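Local coordinates for DNA repair protein RAD14 (Saccharomyces cerevisiae, PDB 5A3D) that recognises damaged, kinked DNA during nucleotide excision repair, here through its zinc-containing DNA-binding domain, and is required for the incision step, at residues B[15-20]-B[35-40]; B[19-24]-B[83-88]. One frame throughout, in Å; residues are numbered along the deposited sequence.

Both contacts start from the same part of the zinc finger, helix 15-19 and the loop that follows it, and their centres lie about 6 Å apart; Asp19 and Val20 belong to both. Contact 1 comes first along the chain and reaches 35-40, where helix 34-37 passes into strand 39-41, an outer strand of the three-stranded antiparallel sheet. Contact 2 reaches further, to the first turns of helix 83-94, which follows the sheet's central strand 78-82. Leu17 O lies 2.9 Å from Leu23 N, closing the finger segment on itself, and Ala38 O lies 2.9 Å from Arg83 N, joining 35-40 to helix 83-94. Side-chain contacts pack the finger onto the rest of the domain.

Contact 1 (B[15-20]-B[35-40]); sequences PVLHDV and EKYALL
Leu17 reaches from helix 15-19 into the bend between helix 34-37 and strand 39-41, where it meets both Tyr37 and Leu39. With CG anti to the carbonyl carbon (chi1 -69°), its fork points into that bend. Leu17 CD1 packs on Tyr37 CB at 4.1 Å and approaches the ring obliquely, the two side chains crossing at about a right angle. Leu17 CD2 lies 4.1 Å from the backbone O of Tyr37. Leu17 CD2 is also 4.4 Å from Leu39 CD2, so the fork of the leucine is shared between the two neighbours. Lys36 CB sits over the centre of one face of the Tyr37 ring. The phenol hydroxyl is hydrogen-bonded to Glu6, on the zinc-finger side. Val16, the residue before Leu17, adds a further touch: its CG1 lies 4.2 Å from Leu39 CD1. Leu39 also packs on a guanine base of the bound DNA, while Leu17 and Leu39 both touch Val82 of strand 78-82. Tyr37 is near the metal site, its side chain about 5 Å from that of Cys29, a zinc ligand. The chemistry is mainly apolar: methyls of Val16 and Leu17 meet Tyr37 CB and the methyls of Leu39, and the same joint presents a leucine to the DNA.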
loop_
_atom_site.group_PDB
_atom_site.type_symbol
_atom_site.label_atom_id
_atom_site.label_comp_id
_atom_site.label_asym_id
_atom_site.label_seq_id
_atom_site.Cartn_x
_atom_site.Cartn_y
_atom_site.Cartn_z
ATOM N N PRO B 15 -15.877 8.076 -29.451
ATOM C CA PRO B 15 -14.438 8.307 -29.379
ATOM C C PRO B 15 -13.833 7.636 -28.143
ATOM O O PRO B 15 -12.756 7.015 -28.234
ATOM C CB PRO B 15 -14.344 9.825 -29.353
ATOM C CG PRO B 15 -15.480 10.259 -30.278
ATOM C CD PRO B 15 -16.601 9.313 -29.849
ATOM N N VAL B 16 -14.528 7.684 -27.004
ATOM C CA VAL B 16 -13.997 7.065 -25.808
ATOM C C VAL B 16 -13.948 5.561 -25.910
ATOM O O VAL B 16 -12.909 4.922 -25.607
ATOM C CB VAL B 16 -14.668 7.529 -24.545
ATOM C CG1 VAL B 16 -14.327 6.628 -23.318
ATOM C CG2 VAL B 16 -14.243 8.916 -24.217
ATOM N N LEU B 17 -15.071 4.970 -26.285
ATOM C CA LEU B 17 -15.156 3.503 -26.387
ATOM C C LEU B 17 -14.176 2.924 -27.346
ATOM O O LEU B 17 -13.491 1.927 -27.036
ATOM C CB LEU B 17 -16.540 2.997 -26.650
ATOM C CG LEU B 17 -17.407 3.220 -25.431
ATOM C CD1 LEU B 17 -18.862 2.984 -25.732
ATOM C CD2 LEU B 17 -17.108 2.376 -24.213
ATOM N N HIS B 18 -13.983 3.625 -28.433
ATOM C CA HIS B 18 -13.097 3.177 -29.444
ATOM C C HIS B 18 -11.635 3.434 -29.069
ATOM O O HIS B 18 -10.819 2.533 -29.113
ATOM C CB HIS B 18 -13.502 3.908 -30.731
ATOM C CG HIS B 18 -12.648 3.574 -31.872
ATOM N ND1 HIS B 18 -11.473 4.229 -32.122
ATOM C CD2 HIS B 18 -12.701 2.543 -32.738
ATOM C CE1 HIS B 18 -10.872 3.662 -33.152
ATOM N NE2 HIS B 18 -11.639 2.667 -33.576
ATOM N N ASP B 19 -11.292 4.666 -28.728
ATOM C CA ASP B 19 -9.879 5.030 -28.585
ATOM C C ASP B 19 -9.334 4.450 -27.287
ATOM O O ASP B 19 -8.139 4.008 -27.244
ATOM C CB ASP B 19 -9.640 6.548 -28.572
ATOM C CG ASP B 19 -9.909 7.245 -29.894
ATOM O OD1 ASP B 19 -10.180 6.596 -30.962
ATOM O OD2 ASP B 19 -9.772 8.514 -29.843
ATOM N N VAL B 20 -10.138 4.478 -26.208
ATOM C CA VAL B 20 -9.631 4.080 -24.858
ATOM C C VAL B 20 -9.905 2.628 -24.599
ATOM O O VAL B 20 -9.039 1.927 -24.162
ATOM C CB VAL B 20 -10.289 4.872 -23.711
ATOM C CG1 VAL B 20 -9.863 4.341 -22.320
ATOM C CG2 VAL B 20 -9.913 6.368 -23.878
ATOM N N GLU B 35 -25.639 -2.001 -19.829
ATOM C CA GLU B 35 -25.170 -3.298 -19.291
ATOM C C GLU B 35 -23.855 -3.790 -19.869
ATOM O O GLU B 35 -23.171 -4.597 -19.243
ATOM C CB GLU B 35 -26.238 -4.403 -19.471
ATOM C CG GLU B 35 -26.404 -4.936 -20.898
ATOM C CD GLU B 35 -27.238 -4.099 -21.878
ATOM O OE1 GLU B 35 -27.663 -2.942 -21.589
ATOM O OE2 GLU B 35 -27.449 -4.613 -23.006
ATOM N N LYS B 36 -23.484 -3.285 -21.039
ATOM C CA LYS B 36 -22.175 -3.506 -21.614
ATOM C C LYS B 36 -21.232 -2.280 -21.531
ATOM O O LYS B 36 -20.026 -2.457 -21.250
ATOM C CB LYS B 36 -22.259 -3.888 -23.099
ATOM C CG LYS B 36 -22.720 -5.325 -23.383
ATOM C CD LYS B 36 -22.889 -5.563 -24.844
ATOM C CE LYS B 36 -23.248 -7.012 -25.180
ATOM N NZ LYS B 36 -23.785 -7.030 -26.586
ATOM N N TYR B 37 -21.743 -1.074 -21.792
ATOM C CA TYR B 37 -20.870 -0.017 -22.136
ATOM C C TYR B 37 -20.745 1.123 -21.149
ATOM O O TYR B 37 -20.048 2.074 -21.380
ATOM C CB TYR B 37 -21.200 0.481 -23.542
ATOM C CG TYR B 37 -21.144 -0.600 -24.591
ATOM C CD1 TYR B 37 -19.986 -1.304 -24.824
ATOM C CD2 TYR B 37 -22.275 -0.990 -25.275
ATOM C CE1 TYR B 37 -19.901 -2.316 -25.780
ATOM C CE2 TYR B 37 -22.187 -1.988 -26.250
ATOM C CZ TYR B 37 -21.021 -2.690 -26.469
ATOM O OH TYR B 37 -20.950 -3.664 -27.454
ATOM N N ALA B 38 -21.462 1.040 -20.080
ATOM C CA ALA B 38 -21.443 2.126 -19.124
ATOM C C ALA B 38 -20.054 2.279 -18.523
ATOM O O ALA B 38 -19.369 1.298 -18.294
ATOM C CB ALA B 38 -22.349 1.804 -17.940
ATOM N N LEU B 39 -19.734 3.480 -18.119
ATOM C CA LEU B 39 -18.425 3.718 -17.481
ATOM C C LEU B 39 -18.672 3.817 -15.979
ATOM O O LEU B 39 -19.701 4.334 -15.524
ATOM C CB LEU B 39 -17.755 4.903 -18.036
ATOM C CG LEU B 39 -17.497 4.959 -19.542
ATOM C CD1 LEU B 39 -16.747 6.244 -19.894
ATOM C CD2 LEU B 39 -16.732 3.711 -20.028
ATOM N N LEU B 40 -17.787 3.155 -15.234
ATOM C CA LEU B 40 -17.930 2.986 -13.796
ATOM C C LEU B 40 -16.700 3.610 -13.180
ATOM O O LEU B 40 -15.566 3.420 -13.640
ATOM C CB LEU B 40 -17.900 1.509 -13.450
ATOM C CG LEU B 40 -19.003 0.632 -14.056
ATOM C CD1 LEU B 40 -18.790 -0.803 -13.596
ATOM C CD2 LEU B 40 -20.288 1.183 -13.559
#

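Contact 2 (B[19-24]-B[83-88]); sequences DVFKLQ and RCEVEA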
loop_
_atom_site.group_PDB
_atom_site.type_symbol
_atom_site.label_atom_id
_atom_site.label_comp_id
_atom_site.label_asym_id
_atom_site.label_seq_id
_atom_site.Cartn_x
_atom_site.Cartn_y
_atom_site.Cartn_z
ATOM N N ASP B 19 -11.292 4.666 -28.728
ATOM C CA ASP B 19 -9.879 5.030 -28.585
ATOM C C ASP B 19 -9.334 4.450 -27.287
ATOM O O ASP B 19 -8.139 4.008 -27.244
ATOM C CB ASP B 19 -9.640 6.548 -28.572
ATOM C CG ASP B 19 -9.909 7.245 -29.894
ATOM O OD1 ASP B 19 -10.180 6.596 -30.962
ATOM O OD2 ASP B 19 -9.772 8.514 -29.843
ATOM N N VAL B 20 -10.138 4.478 -26.208
ATOM C CA VAL B 20 -9.631 4.080 -24.858
ATOM C C VAL B 20 -9.905 2.628 -24.599
ATOM O O VAL B 20 -9.039 1.927 -24.162
ATOM C CB VAL B 20 -10.289 4.872 -23.711
ATOM C CG1 VAL B 20 -9.863 4.341 -22.320
ATOM C CG2 VAL B 20 -9.913 6.368 -23.878
ATOM N N PHE B 21 -11.099 2.162 -24.895
ATOM C CA PHE B 21 -11.509 0.857 -24.506
ATOM C C PHE B 21 -11.443 -0.147 -25.686
ATOM O O PHE B 21 -11.719 -1.334 -25.468
ATOM C CB PHE B 21 -12.877 0.899 -23.900
ATOM C CG PHE B 21 -12.940 1.665 -22.614
ATOM C CD1 PHE B 21 -12.462 1.102 -21.463
ATOM C CD2 PHE B 21 -13.365 2.980 -22.596
ATOM C CE1 PHE B 21 -12.410 1.825 -20.253
ATOM C CE2 PHE B 21 -13.468 3.682 -21.392
ATOM C CZ PHE B 21 -12.888 3.127 -20.219
ATOM N N LYS B 22 -11.118 0.332 -26.898
ATOM C CA LYS B 22 -10.900 -0.515 -28.068
ATOM C C LYS B 22 -12.143 -1.253 -28.517
ATOM O O LYS B 22 -12.086 -2.408 -28.909
ATOM C CB LYS B 22 -9.731 -1.507 -27.817
ATOM C CG LYS B 22 -8.611 -0.898 -27.063
ATOM C CD LYS B 22 -7.937 0.166 -27.907
ATOM C CE LYS B 22 -6.851 0.765 -27.022
ATOM N NZ LYS B 22 -6.168 1.948 -27.641
ATOM N N LEU B 23 -13.249 -0.555 -28.486
ATOM C CA LEU B 23 -14.564 -1.168 -28.805
ATOM C C LEU B 23 -15.100 -0.443 -30.006
ATOM O O LEU B 23 -15.185 0.792 -29.988
ATOM C CB LEU B 23 -15.493 -1.022 -27.614
ATOM C CG LEU B 23 -15.169 -1.923 -26.414
ATOM C CD1 LEU B 23 -16.026 -1.562 -25.193
ATOM C CD2 LEU B 23 -15.377 -3.351 -26.775
ATOM N N GLN B 24 -15.360 -1.181 -31.059
ATOM C CA GLN B 24 -16.025 -0.637 -32.240
ATOM C C GLN B 24 -17.551 -0.490 -32.044
ATOM O O GLN B 24 -18.330 -1.346 -32.549
ATOM C CB GLN B 24 -15.711 -1.511 -33.456
ATOM C CG GLN B 24 -14.256 -1.419 -33.849
ATOM C CD GLN B 24 -14.161 -1.004 -35.302
ATOM O OE1 GLN B 24 -14.254 -1.862 -36.214
ATOM N NE2 GLN B 24 -14.041 0.340 -35.542
ATOM N N ARG B 83 -17.962 -1.274 -18.211
ATOM C CA ARG B 83 -18.676 -2.306 -17.517
ATOM C C ARG B 83 -18.317 -3.683 -18.059
ATOM O O ARG B 83 -18.096 -4.570 -17.263
ATOM C CB ARG B 83 -20.179 -2.092 -17.457
ATOM C CG ARG B 83 -20.776 -3.221 -16.647
ATOM C CD ARG B 83 -22.256 -3.152 -16.485
ATOM N NE ARG B 83 -22.828 -1.963 -15.968
ATOM C CZ ARG B 83 -22.921 -1.705 -14.677
ATOM N NH1 ARG B 83 -22.389 -2.567 -13.802
ATOM N NH2 ARG B 83 -23.535 -0.592 -14.264
ATOM N N CYS B 84 -18.265 -3.863 -19.381
ATOM C CA CYS B 84 -18.099 -5.230 -19.893
ATOM C C CYS B 84 -16.747 -5.862 -19.409
ATOM O O CYS B 84 -16.700 -7.029 -19.160
ATOM C CB CYS B 84 -18.253 -5.273 -21.414
ATOM S SG CYS B 84 -17.141 -4.218 -22.359
ATOM N N GLU B 85 -15.691 -5.062 -19.332
ATOM C CA GLU B 85 -14.366 -5.540 -18.799
ATOM C C GLU B 85 -14.397 -5.911 -17.326
ATOM O O GLU B 85 -13.980 -7.001 -16.878
ATOM C CB GLU B 85 -13.326 -4.459 -19.014
ATOM C CG GLU B 85 -12.858 -4.402 -20.423
ATOM C CD GLU B 85 -11.695 -3.439 -20.647
ATOM O OE1 GLU B 85 -11.059 -2.952 -19.677
ATOM O OE2 GLU B 85 -11.385 -3.222 -21.880
ATOM N N VAL B 86 -14.918 -4.956 -16.551
ATOM C CA VAL B 86 -15.127 -5.083 -15.105
ATOM C C VAL B 86 -15.933 -6.366 -14.763
ATOM O O VAL B 86 -15.546 -7.136 -13.890
ATOM C CB VAL B 86 -15.831 -3.806 -14.544
ATOM C CG1 VAL B 86 -16.018 -3.957 -13.050
ATOM C CG2 VAL B 86 -14.885 -2.636 -14.727
ATOM N N GLU B 87 -17.053 -6.531 -15.422
ATOM C CA GLU B 87 -17.931 -7.628 -15.150
ATOM C C GLU B 87 -17.283 -8.958 -15.532
ATOM O O GLU B 87 -17.398 -9.943 -14.828
ATOM C CB GLU B 87 -19.231 -7.401 -15.918
ATOM C CG GLU B 87 -20.237 -8.441 -15.676
ATOM C CD GLU B 87 -21.530 -8.072 -16.390
ATOM O OE1 GLU B 87 -22.336 -7.345 -15.723
ATOM O OE2 GLU B 87 -21.665 -8.516 -17.569
ATOM N N ALA B 88 -16.626 -8.979 -16.674
ATOM C CA ALA B 88 -16.000 -10.211 -17.186
ATOM C C ALA B 88 -14.970 -10.703 -16.197
ATOM O O ALA B 88 -14.882 -11.892 -15.937
ATOM C CB ALA B 88 -15.340 -9.924 -18.519
#
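The Phe21 ring has Val20 CG1 over the centre of one face, 3.7 Å above the plane, and the carboxylate of Glu85 at its edge, where OE2 lies near the ring plane and 4.5 Å from CD1. Such an approach brings the acid toward the ring's C-H rim, though at a distance that makes any electrostatic gain slight. Glu85 OE2 is also 4.1 Å from the backbone O of Phe21, two acceptor oxygens that simply lie near each other; its hydrogen-bond partner is His63 ND1, and His63 in turn touches Phe21. Glu85 gets there with an extended chain beyond CG (chi2 -173°). The second point of contact is Leu23 CD1 against Cys84 SG, 4.0 Å apart. Cys84 holds its sulfur between the backbone N and the carbonyl carbon (chi1 57°), which directs it at the leucine. Within the loop, Lys22, with positive phi, turns back to bond Asp19 O through NZ at 2.9 Å. Phe21 is buried as well against Val82 and Leu39 of the sheet. The zinc-finger loop after helix 15-19 thus meets the first turns of helix 83-94, which follows central strand 78-82, through one sulfur-methyl touch and a loose carboxylate-ring approach, the polar end of Glu85 being held by His63 instead of by the loop.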